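Local coordinates for putative exported protein (Bordetella pertussis Tohama I, PDB 2PFZ), which binds pyroglutamic acid in the periplasm and probably delivers it to a tripartite ATP-independent (TRAP) transporter, at residues Gln122-Ile130 against Thr191-Thr201; Thr1-Tyr9 against Gln58-Leu66. One frame throughout, in Å; residues are numbered along the deposited sequence.

Overall arrangement
Contact 2 comes first along the chain and closes before contact 1 opens, so the two lie in series. Their centres are about 31 Å apart, on opposite sides of the chain's centre, and their nearest atoms stay about 7 Å from each other. They share no sheet: contact 1 pairs strands 123-126 and 197-199 inside a mixed sheet, whereas contact 2 sets strand 2-6, paired with 35-39, beside strand 61-65, which pairs with 207-213. Both reach toward the pyroglutamic acid, contact 1 through the pocket residue Gln122 and contact 2 through Leu65, as expected of a periplasmic binding protein whose ligand sits between two lobes.

Contact 1: residues Gln122-Ile130 against Thr191-Thr201; sequences QGIFANRDI and TYEYIKKFYDT. With PCA (pyroglutamic acid), chain B.
Strands 123-126 and 197-199 run antiparallel, their axes 4.5 Å apart at closest approach and 158° between their directions, with Ile124-Tyr199 and Ala126-Lys197 as hydrogen-bonded pairs (Lys197 N to Ala126 O weakly) and Phe125-Phe198 as the non-hydrogen-bonded pair between them. They are neighbours in the mixed sheet of this DctP-type solute receptor. On one face the rings of Phe125 and Phe198 meet obliquely, planes 49° apart, with Phe198 CD1 above the centre of the Phe125 ring. Chi1 of 177° sets the Phe198 ring anti to its own nitrogen and lays CE1 against Gly123, 3.4 Å from its CA. Thr191 and Ile195 also touch Phe125, which stacks on Tyr179 of strand 178-181. At the Gln122 end, Thr201 OG1 donates to Gln122 O in the carbonyl plane, on a lone pair; Gln122 itself belongs to the pyroglutamic acid pocket. The other strand end is held by the Asn127 amide: OD1 accepts from Lys196 N at 2.9 Å, while ND2 gives a long but straight bond to Tyr194 O, 3.3 Å away and within the amide plane. On the opposite face from the phenylalanines, Ile130 CB makes a CH-pi contact over the Tyr199 ring face, 4.1 Å from its centroid. The hydroxyl reaches the 128-130 loop, where Ile130 N donates to Tyr199 OH at 2.9 Å and Arg128 O lies 3.0 Å from the same hydroxyl.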
loop_
_atom_site.group_PDB
_atom_site.type_symbol
_atom_site.label_atom_id
_atom_site.label_comp_id
_atom_site.label_asym_id
_atom_site.label_seq_id
_atom_site.Cartn_x
_atom_site.Cartn_y
_atom_site.Cartn_z
ATOM N N GLN A 122 7.908 -4.699 3.490
ATOM C CA GLN A 122 7.032 -5.828 3.796
ATOM C C GLN A 122 7.781 -7.051 4.248
ATOM O O GLN A 122 8.685 -7.518 3.550
ATOM C CB GLN A 122 6.197 -6.188 2.584
ATOM C CG GLN A 122 5.423 -4.967 2.044
ATOM C CD GLN A 122 4.158 -4.622 2.811
ATOM O OE1 GLN A 122 4.072 -3.575 3.469
ATOM N NE2 GLN A 122 3.165 -5.456 2.694
ATOM N N GLY A 123 7.346 -7.600 5.387
ATOM C CA GLY A 123 7.963 -8.808 5.928
ATOM C C GLY A 123 6.935 -9.899 6.063
ATOM O O GLY A 123 5.771 -9.707 5.716
ATOM N N ILE A 124 7.364 -11.052 6.558
ATOM C CA ILE A 124 6.498 -12.222 6.668
ATOM C C ILE A 124 6.206 -12.464 8.107
ATOM O O ILE A 124 7.135 -12.703 8.899
ATOM C CB ILE A 124 7.168 -13.517 6.140
ATOM C CG1 ILE A 124 7.853 -13.271 4.790
ATOM C CG2 ILE A 124 6.105 -14.639 6.029
ATOM C CD1 ILE A 124 8.891 -14.376 4.413
ATOM N N PHE A 125 4.920 -12.407 8.447
ATOM C CA PHE A 125 4.421 -12.794 9.769
ATOM C C PHE A 125 4.146 -14.296 9.741
ATOM O O PHE A 125 3.340 -14.749 8.939
ATOM C CB PHE A 125 3.110 -12.073 10.101
ATOM C CG PHE A 125 3.270 -10.590 10.355
ATOM C CD1 PHE A 125 3.626 -10.117 11.632
ATOM C CD2 PHE A 125 3.072 -9.673 9.320
ATOM C CE1 PHE A 125 3.770 -8.725 11.884
ATOM C CE2 PHE A 125 3.211 -8.271 9.552
ATOM C CZ PHE A 125 3.569 -7.806 10.827
ATOM N N ALA A 126 4.839 -15.063 10.587
ATOM C CA ALA A 126 4.594 -16.502 10.664
ATOM C C ALA A 126 4.886 -17.089 12.056
ATOM O O ALA A 126 5.507 -16.454 12.912
ATOM C CB ALA A 126 5.407 -17.240 9.583
ATOM N N ASN A 127 4.425 -18.313 12.265
ATOM C CA ASN A 127 4.776 -19.049 13.462
ATOM C C ASN A 127 5.886 -20.045 13.189
ATOM O O ASN A 127 6.500 -20.556 14.129
ATOM C CB ASN A 127 3.533 -19.717 14.050
ATOM C CG ASN A 127 2.655 -18.732 14.777
ATOM O OD1 ASN A 127 3.146 -17.921 15.560
ATOM N ND2 ASN A 127 1.360 -18.774 14.512
ATOM N N ARG A 128 6.134 -20.275 11.898
ATOM C CA ARG A 128 7.128 -21.205 11.368
ATOM C C ARG A 128 8.525 -20.634 11.286
ATOM O O ARG A 128 8.714 -19.422 11.116
ATOM C CB ARG A 128 6.794 -21.543 9.909
ATOM C CG ARG A 128 5.823 -22.620 9.711
ATOM C CD ARG A 128 5.720 -22.880 8.230
ATOM N NE ARG A 128 4.554 -23.705 7.957
ATOM C CZ ARG A 128 4.316 -24.319 6.815
ATOM N NH1 ARG A 128 5.145 -24.192 5.789
ATOM N NH2 ARG A 128 3.220 -25.048 6.703
ATOM N N ASP A 129 9.502 -21.535 11.328
ATOM C CA ASP A 129 10.867 -21.175 10.988
ATOM C C ASP A 129 11.020 -21.124 9.472
ATOM O O ASP A 129 10.746 -22.109 8.781
ATOM C CB ASP A 129 11.853 -22.139 11.645
ATOM C CG ASP A 129 12.124 -21.773 13.086
ATOM O OD1 ASP A 129 13.269 -21.395 13.387
ATOM O OD2 ASP A 129 11.195 -21.828 13.922
ATOM N N ILE A 130 11.415 -19.961 8.955
ATOM C CA ILE A 130 11.543 -19.779 7.518
ATOM C C ILE A 130 12.954 -19.332 7.222
ATOM O O ILE A 130 13.308 -18.174 7.459
ATOM C CB ILE A 130 10.532 -18.736 6.961
ATOM C CG1 ILE A 130 9.089 -19.060 7.406
ATOM C CG2 ILE A 130 10.656 -18.641 5.436
ATOM C CD1 ILE A 130 8.011 -18.064 6.862
ATOM N N THR A 191 -1.343 -8.422 15.880
ATOM C CA THR A 191 -0.941 -9.711 15.274
ATOM C C THR A 191 -0.088 -10.552 16.232
ATOM O O THR A 191 -0.123 -11.777 16.197
ATOM C CB THR A 191 -0.222 -9.470 13.919
ATOM O OG1 THR A 191 -1.206 -9.092 12.964
ATOM C CG2 THR A 191 0.471 -10.733 13.378
ATOM N N TYR A 192 0.646 -9.867 17.105
ATOM C CA TYR A 192 1.465 -10.515 18.131
ATOM C C TYR A 192 0.701 -11.440 19.091
ATOM O O TYR A 192 1.302 -12.329 19.713
ATOM C CB TYR A 192 2.254 -9.472 18.914
ATOM C CG TYR A 192 1.422 -8.379 19.553
ATOM C CD1 TYR A 192 1.318 -7.118 18.962
ATOM C CD2 TYR A 192 0.743 -8.597 20.758
ATOM C CE1 TYR A 192 0.555 -6.097 19.556
ATOM C CE2 TYR A 192 -0.007 -7.588 21.355
ATOM C CZ TYR A 192 -0.102 -6.352 20.749
ATOM O OH TYR A 192 -0.829 -5.365 21.359
ATOM N N GLU A 193 -0.606 -11.242 19.219
ATOM C CA GLU A 193 -1.427 -12.147 20.022
ATOM C C GLU A 193 -1.495 -13.570 19.411
ATOM O O GLU A 193 -1.624 -14.562 20.137
ATOM C CB GLU A 193 -2.817 -11.545 20.245
ATOM C CG GLU A 193 -2.788 -10.295 21.119
ATOM C CD GLU A 193 -4.143 -9.640 21.300
ATOM O OE1 GLU A 193 -5.072 -9.960 20.535
ATOM O OE2 GLU A 193 -4.283 -8.796 22.218
ATOM N N TYR A 194 -1.347 -13.672 18.091
ATOM C CA TYR A 194 -1.608 -14.915 17.378
ATOM C C TYR A 194 -0.444 -15.428 16.568
ATOM O O TYR A 194 -0.354 -16.625 16.287
ATOM C CB TYR A 194 -2.798 -14.729 16.439
ATOM C CG TYR A 194 -4.074 -14.389 17.156
ATOM C CD1 TYR A 194 -4.828 -15.382 17.776
ATOM C CD2 TYR A 194 -4.525 -13.074 17.226
ATOM C CE1 TYR A 194 -6.007 -15.067 18.449
ATOM C CE2 TYR A 194 -5.704 -12.755 17.888
ATOM C CZ TYR A 194 -6.437 -13.755 18.492
ATOM O OH TYR A 194 -7.611 -13.439 19.148
ATOM N N ILE A 195 0.435 -14.513 16.171
ATOM C CA ILE A 195 1.553 -14.859 15.298
ATOM C C ILE A 195 2.834 -14.291 15.915
ATOM O O ILE A 195 2.884 -13.120 16.268
ATOM C CB ILE A 195 1.309 -14.337 13.854
ATOM C CG1 ILE A 195 0.002 -14.899 13.289
ATOM C CG2 ILE A 195 2.452 -14.707 12.949
ATOM C CD1 ILE A 195 -0.435 -14.314 11.945
ATOM N N LYS A 196 3.861 -15.127 16.038
ATOM C CA LYS A 196 5.002 -14.828 16.910
ATOM C C LYS A 196 6.304 -14.353 16.264
ATOM O O LYS A 196 7.230 -13.987 16.987
ATOM C CB LYS A 196 5.321 -16.043 17.791
ATOM C CG LYS A 196 4.944 -15.867 19.233
ATOM C CD LYS A 196 3.442 -15.803 19.396
ATOM C CE LYS A 196 3.093 -14.891 20.533
ATOM N NZ LYS A 196 1.663 -15.050 20.879
ATOM N N LYS A 197 6.399 -14.416 14.935
ATOM C CA LYS A 197 7.631 -14.049 14.230
ATOM C C LYS A 197 7.293 -13.032 13.150
ATOM O O LYS A 197 6.194 -13.065 12.593
ATOM C CB LYS A 197 8.315 -15.270 13.570
ATOM C CG LYS A 197 8.743 -16.404 14.531
ATOM C CD LYS A 197 9.198 -17.637 13.755
ATOM C CE LYS A 197 9.290 -18.919 14.626
ATOM N NZ LYS A 197 9.689 -18.640 16.033
ATOM N N PHE A 198 8.233 -12.130 12.872
ATOM C CA PHE A 198 8.185 -11.275 11.684
ATOM C C PHE A 198 9.581 -11.309 11.068
ATOM O O PHE A 198 10.545 -10.831 11.682
ATOM C CB PHE A 198 7.809 -9.841 12.077
ATOM C CG PHE A 198 7.811 -8.857 10.943
ATOM C CD1 PHE A 198 6.755 -8.808 10.043
ATOM C CD2 PHE A 198 8.838 -7.917 10.821
ATOM C CE1 PHE A 198 6.741 -7.877 8.979
ATOM C CE2 PHE A 198 8.842 -6.990 9.779
ATOM C CZ PHE A 198 7.786 -6.950 8.869
ATOM N N TYR A 199 9.683 -11.914 9.894
ATOM C CA TYR A 199 10.891 -11.905 9.083
ATOM C C TYR A 199 10.900 -10.595 8.307
ATOM O O TYR A 199 10.040 -10.363 7.450
ATOM C CB TYR A 199 10.872 -13.090 8.122
ATOM C CG TYR A 199 10.994 -14.397 8.866
ATOM C CD1 TYR A 199 12.243 -14.942 9.129
ATOM C CD2 TYR A 199 9.864 -15.071 9.336
ATOM C CE1 TYR A 199 12.357 -16.137 9.847
ATOM C CE2 TYR A 199 9.972 -16.268 10.035
ATOM C CZ TYR A 199 11.226 -16.780 10.290
ATOM O OH TYR A 199 11.352 -17.954 10.984
ATOM N N ASP A 200 11.877 -9.755 8.636
ATOM C CA ASP A 200 12.015 -8.403 8.084
ATOM C C ASP A 200 12.621 -8.468 6.679
ATOM O O ASP A 200 13.724 -7.948 6.429
ATOM C CB ASP A 200 12.905 -7.607 9.043
ATOM C CG ASP A 200 12.858 -6.090 8.823
ATOM O OD1 ASP A 200 11.907 -5.568 8.189
ATOM O OD2 ASP A 200 13.764 -5.415 9.355
ATOM N N THR A 201 11.887 -9.074 5.748
ATOM C CA THR A 201 12.390 -9.259 4.383
ATOM C C THR A 201 12.493 -7.970 3.568
ATOM O O THR A 201 13.196 -7.944 2.538
ATOM C CB THR A 201 11.560 -10.292 3.598
ATOM O OG1 THR A 201 10.165 -9.934 3.617
ATOM C CG2 THR A 201 11.731 -11.678 4.245
HETATM N N PCA B . -0.594 -3.161 5.336
HETATM C CA PCA B . -1.755 -3.236 4.428
HETATM C CB PCA B . -1.310 -3.196 2.965
HETATM C CG PCA B . 0.205 -3.134 2.986
HETATM C CD PCA B . 0.541 -3.059 4.447
HETATM O OE PCA B . 1.693 -2.880 4.870
HETATM C C PCA B . -2.409 -4.577 4.668
HETATM O O PCA B . -3.569 -4.811 4.303
HETATM O OXT PCA B . -1.753 -5.458 5.247
HETATM O O HOH W 1 13.059 -18.331 13.347
#

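Contact 2: residues Thr1-Tyr9 against Gln58-Leu66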
loop_
_atom_site.group_PDB
_atom_site.type_symbol
_atom_site.label_atom_id
_atom_site.label_comp_id
_atom_site.label_asym_id
_atom_site.label_seq_id
_atom_site.Cartn_x
_atom_site.Cartn_y
_atom_site.Cartn_z
ATOM N N THR A 1 -17.581 24.066 -0.017
ATOM C CA THR A 1 -17.640 22.717 -0.630
ATOM C C THR A 1 -17.277 21.618 0.367
ATOM O O THR A 1 -16.299 21.729 1.111
ATOM C CB THR A 1 -16.744 22.651 -1.874
ATOM O OG1 THR A 1 -17.248 23.587 -2.842
ATOM C CG2 THR A 1 -16.725 21.240 -2.474
ATOM N N LYS A 2 -18.082 20.558 0.356
ATOM C CA LYS A 2 -17.908 19.440 1.256
ATOM C C LYS A 2 -17.627 18.179 0.435
ATOM O O LYS A 2 -18.368 17.855 -0.493
ATOM C CB LYS A 2 -19.181 19.299 2.107
ATOM C CG LYS A 2 -19.077 18.394 3.284
ATOM C CD LYS A 2 -19.532 19.114 4.551
ATOM C CE LYS A 2 -20.011 18.135 5.592
ATOM N NZ LYS A 2 -20.813 18.829 6.634
ATOM N N TRP A 3 -16.538 17.485 0.771
ATOM C CA TRP A 3 -16.180 16.236 0.083
ATOM C C TRP A 3 -16.119 15.108 1.091
ATOM O O TRP A 3 -15.858 15.341 2.276
ATOM C CB TRP A 3 -14.815 16.344 -0.601
ATOM C CG TRP A 3 -14.763 17.049 -1.912
ATOM C CD1 TRP A 3 -15.773 17.762 -2.518
ATOM C CD2 TRP A 3 -13.613 17.194 -2.756
ATOM N NE1 TRP A 3 -15.311 18.317 -3.696
ATOM C CE2 TRP A 3 -13.993 17.983 -3.859
ATOM C CE3 TRP A 3 -12.286 16.726 -2.683
ATOM C CZ2 TRP A 3 -13.105 18.297 -4.905
ATOM C CZ3 TRP A 3 -11.408 17.048 -3.713
ATOM C CH2 TRP A 3 -11.820 17.832 -4.805
ATOM N N ASP A 4 -16.338 13.883 0.623
ATOM C CA ASP A 4 -16.130 12.680 1.449
ATOM C C ASP A 4 -14.948 11.901 0.942
ATOM O O ASP A 4 -14.750 11.788 -0.269
ATOM C CB ASP A 4 -17.348 11.771 1.400
ATOM C CG ASP A 4 -18.536 12.368 2.113
ATOM O OD1 ASP A 4 -18.484 12.598 3.359
ATOM O OD2 ASP A 4 -19.534 12.584 1.400
ATOM N N LEU A 5 -14.184 11.331 1.876
ATOM C CA LEU A 5 -12.942 10.642 1.526
ATOM C C LEU A 5 -12.892 9.320 2.276
ATOM O O LEU A 5 -12.600 9.297 3.469
ATOM C CB LEU A 5 -11.731 11.515 1.903
ATOM C CG LEU A 5 -10.348 11.105 1.331
ATOM C CD1 LEU A 5 -9.309 12.238 1.499
ATOM C CD2 LEU A 5 -9.807 9.772 1.870
ATOM N N PRO A 6 -13.228 8.211 1.606
ATOM C CA PRO A 6 -13.084 6.925 2.264
ATOM C C PRO A 6 -11.641 6.419 2.339
ATOM O O PRO A 6 -10.859 6.571 1.394
ATOM C CB PRO A 6 -13.933 5.997 1.390
ATOM C CG PRO A 6 -13.793 6.551 0.051
ATOM C CD PRO A 6 -13.810 8.056 0.268
ATOM N N THR A 7 -11.299 5.857 3.492
ATOM C CA THR A 7 -10.088 5.067 3.618
ATOM C C THR A 7 -10.434 3.715 4.231
ATOM O O THR A 7 -11.405 3.586 5.015
ATOM C CB THR A 7 -9.002 5.821 4.442
ATOM O OG1 THR A 7 -7.929 4.931 4.757
ATOM C CG2 THR A 7 -9.538 6.366 5.773
ATOM N N ALA A 8 -9.637 2.711 3.872
ATOM C CA ALA A 8 -9.850 1.356 4.333
ATOM C C ALA A 8 -9.213 1.030 5.700
ATOM O O ALA A 8 -9.441 -0.055 6.237
ATOM C CB ALA A 8 -9.396 0.372 3.237
ATOM N N TYR A 9 -8.476 1.987 6.280
ATOM C CA TYR A 9 -7.628 1.751 7.460
ATOM C C TYR A 9 -8.101 2.559 8.662
ATOM O O TYR A 9 -8.832 3.556 8.479
ATOM C CB TYR A 9 -6.158 2.056 7.090
ATOM C CG TYR A 9 -5.818 1.348 5.817
ATOM C CD1 TYR A 9 -5.642 -0.030 5.809
ATOM C CD2 TYR A 9 -5.746 2.030 4.603
ATOM C CE1 TYR A 9 -5.382 -0.705 4.651
ATOM C CE2 TYR A 9 -5.490 1.370 3.446
ATOM C CZ TYR A 9 -5.295 -0.011 3.469
ATOM O OH TYR A 9 -5.056 -0.695 2.309
ATOM N N GLN A 58 -18.941 9.180 -6.709
ATOM C CA GLN A 58 -19.737 8.933 -5.477
ATOM C C GLN A 58 -19.009 9.505 -4.252
ATOM O O GLN A 58 -19.636 10.067 -3.318
ATOM C CB GLN A 58 -20.042 7.445 -5.279
ATOM C CG GLN A 58 -20.863 6.785 -6.385
ATOM C CD GLN A 58 -21.182 5.325 -6.100
ATOM O OE1 GLN A 58 -21.410 4.917 -4.940
ATOM N NE2 GLN A 58 -21.228 4.526 -7.156
ATOM N N ALA A 59 -17.684 9.347 -4.235
ATOM C CA ALA A 59 -16.809 10.094 -3.328
ATOM C C ALA A 59 -15.948 10.937 -4.242
ATOM O O ALA A 59 -15.520 10.438 -5.261
ATOM C CB ALA A 59 -15.937 9.122 -2.484
ATOM N N GLN A 60 -15.715 12.216 -3.906
ATOM C CA GLN A 60 -14.928 13.111 -4.770
ATOM C C GLN A 60 -13.427 12.840 -4.688
ATOM O O GLN A 60 -12.674 13.206 -5.578
ATOM C CB GLN A 60 -15.185 14.576 -4.408
ATOM C CG GLN A 60 -16.664 14.964 -4.515
ATOM C CD GLN A 60 -17.403 14.837 -3.191
ATOM O OE1 GLN A 60 -17.054 14.031 -2.319
ATOM N NE2 GLN A 60 -18.434 15.650 -3.034
ATOM N N ILE A 61 -13.031 12.166 -3.618
ATOM C CA ILE A 61 -11.626 11.914 -3.273
ATOM C C ILE A 61 -11.602 10.619 -2.478
ATOM O O ILE A 61 -12.593 10.283 -1.809
ATOM C CB ILE A 61 -11.081 13.130 -2.462
ATOM C CG1 ILE A 61 -9.603 12.951 -2.052
ATOM C CG2 ILE A 61 -11.958 13.396 -1.229
ATOM C CD1 ILE A 61 -8.819 14.300 -1.853
ATOM N N GLY A 62 -10.503 9.858 -2.541
ATOM C CA GLY A 62 -10.473 8.583 -1.847
ATOM C C GLY A 62 -9.084 7.975 -1.847
ATOM O O GLY A 62 -8.301 8.234 -2.747
ATOM N N GLU A 63 -8.796 7.164 -0.834
ATOM C CA GLU A 63 -7.491 6.512 -0.703
ATOM C C GLU A 63 -7.577 5.033 -1.108
ATOM O O GLU A 63 -8.440 4.271 -0.598
ATOM C CB GLU A 63 -6.983 6.619 0.735
ATOM C CG GLU A 63 -5.538 6.142 0.832
ATOM C CD GLU A 63 -5.155 5.617 2.177
ATOM O OE1 GLU A 63 -5.964 4.892 2.829
ATOM O OE2 GLU A 63 -4.001 5.905 2.551
ATOM N N ILE A 64 -6.704 4.628 -2.027
ATOM C CA ILE A 64 -6.631 3.235 -2.452
ATOM C C ILE A 64 -5.225 2.667 -2.190
ATOM O O ILE A 64 -4.290 3.426 -1.941
ATOM C CB ILE A 64 -6.945 3.036 -3.968
ATOM C CG1 ILE A 64 -5.972 3.835 -4.852
ATOM C CG2 ILE A 64 -8.440 3.331 -4.313
ATOM C CD1 ILE A 64 -5.745 3.201 -6.209
ATOM N N LEU A 65 -5.113 1.340 -2.231
ATOM C CA LEU A 65 -3.838 0.633 -2.252
ATOM C C LEU A 65 -3.642 0.273 -3.707
ATOM O O LEU A 65 -4.469 -0.462 -4.274
ATOM C CB LEU A 65 -3.944 -0.669 -1.458
ATOM C CG LEU A 65 -2.717 -1.583 -1.502
ATOM C CD1 LEU A 65 -1.621 -0.972 -0.680
ATOM C CD2 LEU A 65 -3.118 -2.997 -1.020
ATOM N N LEU A 66 -2.577 0.778 -4.321
ATOM C CA LEU A 66 -2.429 0.616 -5.782
ATOM C C LEU A 66 -2.524 -0.842 -6.201
ATOM O O LEU A 66 -3.207 -1.174 -7.170
ATOM C CB LEU A 66 -1.103 1.205 -6.272
ATOM C CG LEU A 66 -0.924 2.715 -6.107
ATOM C CD1 LEU A 66 0.500 3.157 -6.385
ATOM C CD2 LEU A 66 -1.914 3.438 -7.001
HETATM O O HOH W 2 -19.923 15.242 -0.277
HETATM O O HOH W 3 -19.565 9.813 -0.430
HETATM O O HOH W 4 -7.755 3.002 1.796
#
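Gln60 lies across a face of the Trp3 indole in a CH-pi contact: Gln60 CB is 3.5 Å from the centroid of the five-membered ring, nearly on its normal, and the amide plane is 21° from the indole's. A bend at chi2 (94°) folds the Gln60 chain back over the ring, and OE1 accepts from Asp4 N at 3.0 Å, nearly straight. The same amide's NE2 donates to a water that in turn donates hydrogen bonds to Lys2 O and Asp4 OD2. A second water joins Gln58 O and, weakly, Asp4 OD2. Strands 2-6 and 61-65 run nearly parallel, 9° between their directions, yet their backbones are joined by a single hydrogen bond, Glu63 N to Pro6 O (3.1 Å, almost linear). Asp4 O and Ile61 O, both acceptors, stand 3.0 Å apart, and Ile61 O is met by a CA-H...O contact from Leu5 CA at 3.4 Å. Ile61 packs its CG1 on Leu5 CD1 and its CG2 on Trp3 CE3. Glu63 OE1 takes the Thr7 hydroxyl at 2.8 Å, from above the carboxylate plane, and a water that also donates to Glu63 O and accepts from Ala8 N; Asn208 bonds weakly to OE2. The Tyr9 ring turns its edge to OE1. Strand 61-65 runs toward the pyroglutamic acid, about 4 Å from the Leu65 side chain, out of this one-lobe core of the periplasmic binding protein fold.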